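Local coordinates for Alpha/beta hydrolase fold protein (Nakamurella multipartita, PDB 4Y7D) that probably acts as a hydrolase of the alpha/beta-hydrolase fold, although its substrate is not established, at residues A[79-82]-A[83-86]; A[168-171]-A[172-176]; A[215-218]-A[219-223]; A[258-261]-A[262-266]. One frame throughout, in Å; residues are numbered along the deposited sequence. Where two conformers were deposited one is given.

Contact 1 (A[79-82]-A[83-86]); sequences GVTP and DEQA
T81 and E84 reach across the first turn of helix 82-95 in a capping box, each side chain serving the other's backbone. With chi1 at 69°, T81 OG1 sits between its own backbone N and carbonyl carbon, from where it receives E84 N at 3.0 Å. In return the extended E84 side chain runs back past T81, its CG 3.2 Å from T81 OG1, and brings OE1 to T81 N at 3.0 Å. That bond is straight at the hydrogen (171°), yet the N-H meets OE1 from above the carboxylate plane; V80 N adds a weak bond to the same oxygen. Q85, next to E84, sends its extended chain back toward G79. G79 passes close to this helix start with phi near 166°, a backbone shape that calls for glycine. Beyond the cap, D83 turns outward, where its OD1 forms salt bridges with both R119 and R115, while Q85 OE1 accepts from R68, so that with the bond of NE2 to G79 O both ends of the amide are held. Q85 NE2 donates to G79 O at 2.9 Å, the acceptor lying almost in the plane of the Q85 amide.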
loop_
_atom_site.group_PDB
_atom_site.type_symbol
_atom_site.label_atom_id
_atom_site.label_comp_id
_atom_site.label_asym_id
_atom_site.label_seq_id
_atom_site.Cartn_x
_atom_site.Cartn_y
_atom_site.Cartn_z
ATOM N N GLY A 79 -2.600 -9.809 -14.845
ATOM C CA GLY A 79 -2.775 -10.607 -13.644
ATOM C C GLY A 79 -4.029 -10.225 -12.871
ATOM O O GLY A 79 -4.086 -9.172 -12.243
ATOM N N VAL A 80 -5.041 -11.086 -12.940
ATOM C CA VAL A 80 -6.270 -10.850 -12.212
ATOM C C VAL A 80 -6.237 -11.258 -10.746
ATOM O O VAL A 80 -6.564 -10.455 -9.835
ATOM C CB VAL A 80 -7.416 -11.584 -12.979
ATOM C CG1 VAL A 80 -8.680 -11.698 -12.169
ATOM C CG2 VAL A 80 -7.636 -10.895 -14.330
ATOM N N THR A 81 -5.818 -12.488 -10.448
ATOM C CA THR A 81 -5.831 -12.986 -9.087
ATOM C C THR A 81 -4.606 -12.502 -8.303
ATOM O O THR A 81 -3.593 -12.157 -8.933
ATOM C CB THR A 81 -5.879 -14.534 -8.989
ATOM O OG1 THR A 81 -4.640 -15.100 -9.430
ATOM C CG2 THR A 81 -7.036 -15.108 -9.796
ATOM N N PRO A 82 -4.683 -12.516 -6.954
ATOM C CA PRO A 82 -3.487 -12.201 -6.186
ATOM C C PRO A 82 -2.288 -13.064 -6.602
ATOM O O PRO A 82 -1.140 -12.523 -6.700
ATOM C CB PRO A 82 -3.918 -12.421 -4.717
ATOM C CG PRO A 82 -5.379 -12.096 -4.769
ATOM C CD PRO A 82 -5.879 -12.561 -6.075
ATOM N N ASP A 83 -2.535 -14.356 -6.838
ATOM C CA ASP A 83 -1.463 -15.256 -7.253
ATOM C C ASP A 83 -0.883 -14.900 -8.622
ATOM O O ASP A 83 0.353 -14.950 -8.797
ATOM C CB ASP A 83 -1.912 -16.703 -7.254
ATOM C CG ASP A 83 -0.749 -17.655 -7.252
ATOM O OD1 ASP A 83 -0.004 -17.731 -6.228
ATOM O OD2 ASP A 83 -0.580 -18.321 -8.276
ATOM N N GLU A 84 -1.744 -14.517 -9.567
ATOM C CA GLU A 84 -1.281 -14.032 -10.863
ATOM C C GLU A 84 -0.502 -12.693 -10.765
ATOM O O GLU A 84 0.432 -12.470 -11.500
ATOM C CB GLU A 84 -2.428 -13.880 -11.838
ATOM C CG GLU A 84 -3.008 -15.233 -12.189
ATOM C CD GLU A 84 -4.365 -15.191 -12.885
ATOM O OE1 GLU A 84 -5.073 -14.181 -12.849
ATOM O OE2 GLU A 84 -4.691 -16.209 -13.479
ATOM N N GLN A 85 -0.930 -11.801 -9.872
ATOM C CA GLN A 85 -0.179 -10.576 -9.653
ATOM C C GLN A 85 1.196 -10.870 -9.069
ATOM O O GLN A 85 2.170 -10.259 -9.508
ATOM C CB GLN A 85 -1.010 -9.572 -8.836
ATOM C CG GLN A 85 -2.228 -9.149 -9.638
ATOM C CD GLN A 85 -3.076 -8.048 -9.052
ATOM O OE1 GLN A 85 -2.740 -7.464 -8.017
ATOM N NE2 GLN A 85 -4.179 -7.711 -9.766
ATOM N N ALA A 86 1.295 -11.802 -8.117
ATOM C CA ALA A 86 2.607 -12.263 -7.634
ATOM C C ALA A 86 3.472 -12.796 -8.800
ATOM O O ALA A 86 4.686 -12.492 -8.887
ATOM C CB ALA A 86 2.442 -13.336 -6.607
#

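Contact 2 (A[168-171]-A[172-176]); sequences EKLV and SATIA. With NA (sodium ion), chain D.
The backbone of 168-176 is regular alpha-helix within helix 167-177, with i to i+4 bonds running from S172 N to E168 O, A173 N to K169 O, T174 N to L170 O and I175 N to V171 O. This helix belongs to the run of helices between strands 124-130 and 242-247, consistent with the cap (lid) of alpha/beta hydrolases. The distinctive side-chain feature is a threonine hydroxyl folded back on its own helix. T174 OG1 lies beside its backbone N and anti to the carbonyl carbon (chi1 -57°), which turns it toward the preceding turn, where it donates to L170 O at 2.8 Å. L170 O therefore takes two donors of one residue: T174 N at 2.9 Å and T174 OG1, which arrive from opposite faces of the carbonyl plane. The hydroxyl stands 37° out of that plane. Its hydrogen thus finds an acceptor within the helix, on a side where L170 and T174 both touch A207 of helix 197-209. L170 slants past the threonine, its CD1 4.0 Å from T174 OG1, and also packs on L159 and A163 of helix 153-165. V171 and I175, one turn apart, lie side by side on the buried side, with V171 CG1 4.4 Å from I175 CG1, and both rest on I193 of helix 183-194. E168 and K169 extend from an exposed face. Near the C-terminal end of the helix, a sodium ion is bound by the carbonyl oxygens of A176 and G179 and four waters. A176 O supplies the bond of 2.3 Å, and water 4 lies 2.4 Å from the sodium.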
loop_
_atom_site.group_PDB
_atom_site.type_symbol
_atom_site.label_atom_id
_atom_site.label_comp_id
_atom_site.label_asym_id
_atom_site.label_seq_id
_atom_site.Cartn_x
_atom_site.Cartn_y
_atom_site.Cartn_z
ATOM N N GLU A 168 -5.804 21.384 4.690
ATOM C CA GLU A 168 -6.127 20.990 6.076
ATOM C C GLU A 168 -7.483 20.283 6.164
ATOM O O GLU A 168 -7.636 19.273 6.875
ATOM C CB GLU A 168 -6.049 22.168 7.041
ATOM C CG GLU A 168 -6.283 21.763 8.490
ATOM C CD GLU A 168 -5.783 22.766 9.519
ATOM O OE1 GLU A 168 -4.939 23.630 9.195
ATOM O OE2 GLU A 168 -6.252 22.697 10.664
ATOM N N LYS A 169 -8.472 20.797 5.432
ATOM C CA LYS A 169 -9.776 20.169 5.403
ATOM C C LYS A 169 -9.685 18.771 4.855
ATOM O O LYS A 169 -10.328 17.869 5.369
ATOM C CB LYS A 169 -10.804 20.997 4.583
ATOM C CG LYS A 169 -11.343 22.239 5.299
ATOM C CD LYS A 169 -12.703 22.703 4.701
ATOM C CE LYS A 169 -13.084 24.164 4.982
ATOM N NZ LYS A 169 -13.089 25.045 3.764
ATOM N N LEU A 170 -8.868 18.567 3.817
ATOM C CA LEU A 170 -8.727 17.235 3.229
ATOM C C LEU A 170 -8.020 16.280 4.202
ATOM O O LEU A 170 -8.433 15.112 4.353
ATOM C CB LEU A 170 -8.009 17.272 1.887
ATOM C CG LEU A 170 -8.028 15.916 1.152
ATOM C CD1 LEU A 170 -9.416 15.273 1.037
ATOM C CD2 LEU A 170 -7.469 16.034 -0.257
ATOM N N VAL A 171 -6.959 16.769 4.852
ATOM C CA VAL A 171 -6.220 15.975 5.846
ATOM C C VAL A 171 -7.188 15.518 6.986
ATOM O O VAL A 171 -7.242 14.344 7.340
ATOM C CB VAL A 171 -5.010 16.775 6.388
ATOM C CG1 VAL A 171 -4.434 16.126 7.631
ATOM C CG2 VAL A 171 -3.946 16.915 5.316
ATOM N N SER A 172 -7.972 16.440 7.499
ATOM C CA SER A 172 -8.945 16.149 8.528
ATOM C C SER A 172 -9.966 15.086 8.101
ATOM O O SER A 172 -10.220 14.151 8.840
ATOM C CB SER A 172 -9.643 17.425 8.955
ATOM O OG SER A 172 -10.544 17.188 10.027
ATOM N N ALA A 173 -10.531 15.239 6.916
ATOM C CA ALA A 173 -11.475 14.290 6.392
ATOM C C ALA A 173 -10.882 12.908 6.249
ATOM O O ALA A 173 -11.533 11.901 6.563
ATOM C CB ALA A 173 -11.991 14.776 5.048
ATOM N N THR A 174 -9.629 12.853 5.800
ATOM C CA THR A 174 -8.939 11.592 5.574
ATOM C C THR A 174 -8.613 10.882 6.916
ATOM O O THR A 174 -8.869 9.692 7.074
ATOM C CB THR A 174 -7.652 11.818 4.743
ATOM O OG1 THR A 174 -7.998 12.462 3.490
ATOM C CG2 THR A 174 -6.963 10.486 4.480
ATOM N N ILE A 175 -8.075 11.624 7.877
ATOM C CA ILE A 175 -7.765 11.022 9.202
ATOM C C ILE A 175 -9.044 10.486 9.864
ATOM O O ILE A 175 -9.075 9.357 10.384
ATOM C CB ILE A 175 -7.008 12.006 10.099
ATOM C CG1 ILE A 175 -5.640 12.308 9.489
ATOM C CG2 ILE A 175 -6.870 11.484 11.548
ATOM C CD1 ILE A 175 -4.850 11.103 9.026
ATOM N N ALA A 176 -10.117 11.263 9.793
ATOM C CA ALA A 176 -11.404 10.774 10.320
ATOM C C ALA A 176 -11.933 9.535 9.591
ATOM O O ALA A 176 -12.410 8.620 10.241
ATOM C CB ALA A 176 -12.467 11.878 10.343
HETATM NA NA NA D . -13.726 7.718 11.934
HETATM O O HOH W 1 -14.084 5.701 10.160
HETATM O O HOH W 2 -15.246 6.885 13.651
HETATM O O HOH W 3 -12.651 9.469 13.465
HETATM O O HOH W 4 -15.336 9.466 11.422
#

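Contact 3 (A[215-218]-A[219-223]); sequences PRKA and GFDND
K217 and D221, one turn apart, form the solvent-facing side of the 215-223 segment, on helix 217-227. K217 CG is anti to the backbone N (chi1 -179°), and the chain bends only at its last torsion (chi4 61°), bringing the ammonium group round to the carboxylate. K217 NZ meets D221 OD2 at 2.8 Å as a salt bridge, on the syn lone pair of that oxygen. The lysine chain crosses the aspartate on a slant, with K217 CG 3.6 Å from D221 OD2. Water 5 donates to D221 OD1 at 2.7 Å and receives a weak bond from K217 NZ, so both carboxylate oxygens are engaged. Beneath this pair D221 N bonds to K217 O at 2.9 Å, tying the same two residues through the backbone as well.

The inner side is denser and its polar groups are directed elsewhere. F220 CB packs against R216 O at 3.3 Å, while its ring leaves the helix to stack on H212 and meet F139 edge-to-face. R216 reaches away to a salt bridge with D47, and N222 ND2 bonds to V80 O. D223 belongs to this buried side too, where its OD2 takes R68, Y71 and S42. An exposed i to i+4 lysine-aspartate pair over a packed inner face is the pattern of an amphipathic helix, here a helix of the alpha/beta-hydrolase fold.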
loop_
_atom_site.group_PDB
_atom_site.type_symbol
_atom_site.label_atom_id
_atom_site.label_comp_id
_atom_site.label_asym_id
_atom_site.label_seq_id
_atom_site.Cartn_x
_atom_site.Cartn_y
_atom_site.Cartn_z
ATOM N N PRO A 215 -9.509 5.717 -14.432
ATOM C CA PRO A 215 -8.456 4.698 -14.704
ATOM C C PRO A 215 -8.073 3.813 -13.544
ATOM O O PRO A 215 -7.200 2.952 -13.688
ATOM C CB PRO A 215 -7.260 5.542 -15.133
ATOM C CG PRO A 215 -7.436 6.808 -14.347
ATOM C CD PRO A 215 -8.928 7.067 -14.317
ATOM N N ARG A 216 -8.695 4.035 -12.392
ATOM C CA ARG A 216 -8.564 3.142 -11.280
ATOM C C ARG A 216 -9.740 2.173 -11.134
ATOM O O ARG A 216 -9.687 1.292 -10.302
ATOM C CB ARG A 216 -8.334 3.916 -9.998
ATOM C CG ARG A 216 -7.113 4.842 -9.988
ATOM C CD ARG A 216 -6.916 5.454 -8.626
ATOM N NE ARG A 216 -6.438 6.851 -8.628
ATOM C CZ ARG A 216 -5.197 7.221 -8.349
ATOM N NH1 ARG A 216 -4.874 8.488 -8.352
ATOM N NH2 ARG A 216 -4.268 6.321 -8.100
ATOM N N LYS A 217 -10.779 2.300 -11.945
ATOM C CA LYS A 217 -11.960 1.485 -11.752
ATOM C C LYS A 217 -11.794 -0.036 -11.985
ATOM O O LYS A 217 -12.246 -0.861 -11.172
ATOM C CB LYS A 217 -13.105 2.018 -12.605
ATOM C CG LYS A 217 -14.371 1.244 -12.438
ATOM C CD LYS A 217 -15.530 1.913 -13.150
ATOM C CE LYS A 217 -16.628 0.906 -13.512
ATOM N NZ LYS A 217 -17.239 0.203 -12.350
ATOM N N ALA A 218 -11.126 -0.410 -13.080
ATOM C CA ALA A 218 -10.977 -1.833 -13.413
ATOM C C ALA A 218 -10.284 -2.599 -12.327
ATOM O O ALA A 218 -10.706 -3.693 -11.937
ATOM C CB ALA A 218 -10.260 -2.023 -14.747
ATOM N N GLY A 219 -9.196 -2.012 -11.838
ATOM C CA GLY A 219 -8.377 -2.663 -10.837
ATOM C C GLY A 219 -9.060 -2.689 -9.484
ATOM O O GLY A 219 -8.935 -3.663 -8.736
ATOM N N PHE A 220 -9.795 -1.621 -9.181
ATOM C CA PHE A 220 -10.505 -1.552 -7.903
ATOM C C PHE A 220 -11.613 -2.604 -7.847
ATOM O O PHE A 220 -11.711 -3.354 -6.881
ATOM C CB PHE A 220 -11.086 -0.164 -7.685
ATOM C CG PHE A 220 -11.900 -0.070 -6.417
ATOM C CD1 PHE A 220 -11.264 -0.095 -5.203
ATOM C CD2 PHE A 220 -13.292 -0.076 -6.465
ATOM C CE1 PHE A 220 -11.981 -0.068 -4.016
ATOM C CE2 PHE A 220 -14.049 -0.026 -5.278
ATOM C CZ PHE A 220 -13.379 -0.005 -4.055
ATOM N N ASP A 221 -12.444 -2.673 -8.891
ATOM C CA ASP A 221 -13.528 -3.671 -8.958
ATOM C C ASP A 221 -12.961 -5.104 -8.924
ATOM O O ASP A 221 -13.456 -5.991 -8.232
ATOM C CB ASP A 221 -14.305 -3.483 -10.264
ATOM C CG ASP A 221 -15.207 -2.260 -10.239
ATOM O OD1 ASP A 221 -15.408 -1.689 -9.150
ATOM O OD2 ASP A 221 -15.749 -1.899 -11.297
ATOM N N ASN A 222 -11.852 -5.303 -9.635
ATOM C CA ASN A 222 -11.180 -6.590 -9.613
ATOM C C ASN A 222 -10.686 -6.958 -8.192
ATOM O O ASN A 222 -10.868 -8.078 -7.706
ATOM C CB ASN A 222 -9.981 -6.585 -10.561
ATOM C CG ASN A 222 -9.291 -7.924 -10.566
ATOM O OD1 ASN A 222 -9.928 -8.917 -10.874
ATOM N ND2 ASN A 222 -8.045 -7.980 -10.201
ATOM N N ASP A 223 -10.074 -6.003 -7.523
ATOM C CA ASP A 223 -9.563 -6.242 -6.152
ATOM C C ASP A 223 -10.742 -6.584 -5.214
ATOM O O ASP A 223 -10.684 -7.521 -4.405
ATOM C CB ASP A 223 -8.838 -5.026 -5.590
ATOM C CG ASP A 223 -7.491 -4.752 -6.194
ATOM O OD1 ASP A 223 -6.917 -5.605 -6.911
ATOM O OD2 ASP A 223 -6.981 -3.620 -5.928
HETATM O O HOH W 5 -16.715 0.634 -8.943
#

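Contact 4 (A[258-261]-A[262-266]); sequences SRFA and AAQIA
The F260 ring is overlapped on one face by the Q264 side chain, one turn further along helix 255-264. Q264 CG stands 3.9 Å from the ring centroid, 15° off the normal, a CH-pi contact displaced toward the rim. The amide follows it across the face: ring and amide planes lie 13° apart, stacked, with Q264 NE2 3.6 Å from F260 CE1. A bend at chi2 (-42°) folds the glutamine back over the ring instead of letting it run outward. The same bend lets Q264 NE2 make a weak bond to F260 O at 3.4 Å. F260 in turn meets H135 edge-to-face.

The helix unwinds here. Q264 N is shared between weak bonds to F260 O and A261 O, and I265, the first residue to leave helical backbone angles, still donates through its N to A261 O at 3.1 Å. On the side facing the fold A261 and I265 rest on Y114 of helix 110-119, while S258 and A262 lie on L270 of strand 269-273. Strand 242-247, this helix and strand 269-273 form a beta-alpha-beta crossover at the edge of the alpha/beta-hydrolase sheet.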
loop_
_atom_site.group_PDB
_atom_site.type_symbol
_atom_site.label_atom_id
_atom_site.label_comp_id
_atom_site.label_asym_id
_atom_site.label_seq_id
_atom_site.Cartn_x
_atom_site.Cartn_y
_atom_site.Cartn_z
ATOM N N SER A 258 -3.540 -7.917 10.725
ATOM C CA SER A 258 -2.103 -7.916 11.047
ATOM C C SER A 258 -1.692 -8.924 12.144
ATOM O O SER A 258 -0.585 -9.489 12.086
ATOM C CB SER A 258 -1.677 -6.525 11.440
ATOM O OG SER A 258 -1.727 -5.590 10.347
ATOM N N ARG A 259 -2.524 -9.102 13.164
ATOM C CA ARG A 259 -2.253 -10.102 14.206
ATOM C C ARG A 259 -2.260 -11.484 13.597
ATOM O O ARG A 259 -1.417 -12.290 13.913
ATOM C CB ARG A 259 -3.275 -10.029 15.364
ATOM C CG ARG A 259 -2.922 -8.993 16.405
ATOM C CD ARG A 259 -3.740 -9.152 17.708
ATOM N NE ARG A 259 -5.114 -8.745 17.389
ATOM C CZ ARG A 259 -5.571 -7.476 17.345
ATOM N NH1 ARG A 259 -4.790 -6.433 17.689
ATOM N NH2 ARG A 259 -6.838 -7.265 16.954
ATOM N N PHE A 260 -3.211 -11.749 12.690
ATOM C CA PHE A 260 -3.263 -13.000 11.979
ATOM C C PHE A 260 -1.981 -13.207 11.183
ATOM O O PHE A 260 -1.424 -14.290 11.206
ATOM C CB PHE A 260 -4.474 -13.046 11.018
ATOM C CG PHE A 260 -4.513 -14.239 10.115
ATOM C CD1 PHE A 260 -4.871 -15.470 10.604
ATOM C CD2 PHE A 260 -4.255 -14.125 8.770
ATOM C CE1 PHE A 260 -4.911 -16.558 9.771
ATOM C CE2 PHE A 260 -4.308 -15.217 7.926
ATOM C CZ PHE A 260 -4.662 -16.439 8.445
ATOM N N ALA A 261 -1.576 -12.199 10.420
ATOM C CA ALA A 261 -0.413 -12.300 9.551
ATOM C C ALA A 261 0.831 -12.595 10.380
ATOM O O ALA A 261 1.576 -13.511 10.030
ATOM C CB ALA A 261 -0.252 -11.041 8.716
ATOM N N ALA A 262 1.017 -11.876 11.498
ATOM C CA ALA A 262 2.172 -12.099 12.341
ATOM C C ALA A 262 2.177 -13.506 12.946
ATOM O O ALA A 262 3.242 -14.127 13.077
ATOM C CB ALA A 262 2.293 -11.037 13.396
ATOM N N ALA A 263 0.979 -14.044 13.247
ATOM C CA ALA A 263 0.861 -15.371 13.821
ATOM C C ALA A 263 1.186 -16.428 12.812
ATOM O O ALA A 263 1.598 -17.519 13.180
ATOM C CB ALA A 263 -0.545 -15.565 14.398
ATOM N N GLN A 264 0.992 -16.136 11.530
ATOM C CA GLN A 264 1.274 -17.119 10.470
ATOM C C GLN A 264 2.746 -17.143 10.064
ATOM O O GLN A 264 3.247 -18.185 9.647
ATOM C CB GLN A 264 0.488 -16.850 9.190
ATOM C CG GLN A 264 -1.027 -16.837 9.350
ATOM C CD GLN A 264 -1.512 -17.959 10.244
ATOM O OE1 GLN A 264 -1.441 -19.129 9.880
ATOM N NE2 GLN A 264 -1.951 -17.601 11.460
ATOM N N ILE A 265 3.385 -15.982 10.084
ATOM C CA ILE A 265 4.738 -15.843 9.518
ATOM C C ILE A 265 5.752 -16.010 10.632
ATOM O O ILE A 265 5.941 -15.130 11.464
ATOM C CB ILE A 265 4.916 -14.491 8.812
ATOM C CG1 ILE A 265 3.897 -14.402 7.654
ATOM C CG2 ILE A 265 6.328 -14.400 8.236
ATOM C CD1 ILE A 265 3.812 -13.034 6.994
ATOM N N ALA A 266 6.371 -17.190 10.660
ATOM C CA ALA A 266 7.338 -17.518 11.683
ATOM C C ALA A 266 8.452 -16.484 11.731
ATOM O O ALA A 266 8.992 -16.076 10.669
ATOM C CB ALA A 266 7.871 -18.936 11.475
#

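All four contacts are local, within a helix or at one of its ends, and each is partly buried. G79 and Q85 are buried in contact 1; exposed E168 and K169 oppose buried L170 and V171 in contact 2, as the exposed K217-D221 pair does buried F220 and N222 in contact 3. Contacts 1 and 3 alone touch, joining helices 82-95 and 217-227, with centres about 14 Å apart. Contact 2 lies about 33 Å from contact 1 between centres, among helices, whereas contact 4 packs directly on two sheet strands. The chemistry varies accordingly: reciprocal capping, a hydroxyl on a carbonyl plus sodium, an ion pair, and aromatic-amide stacking, in order.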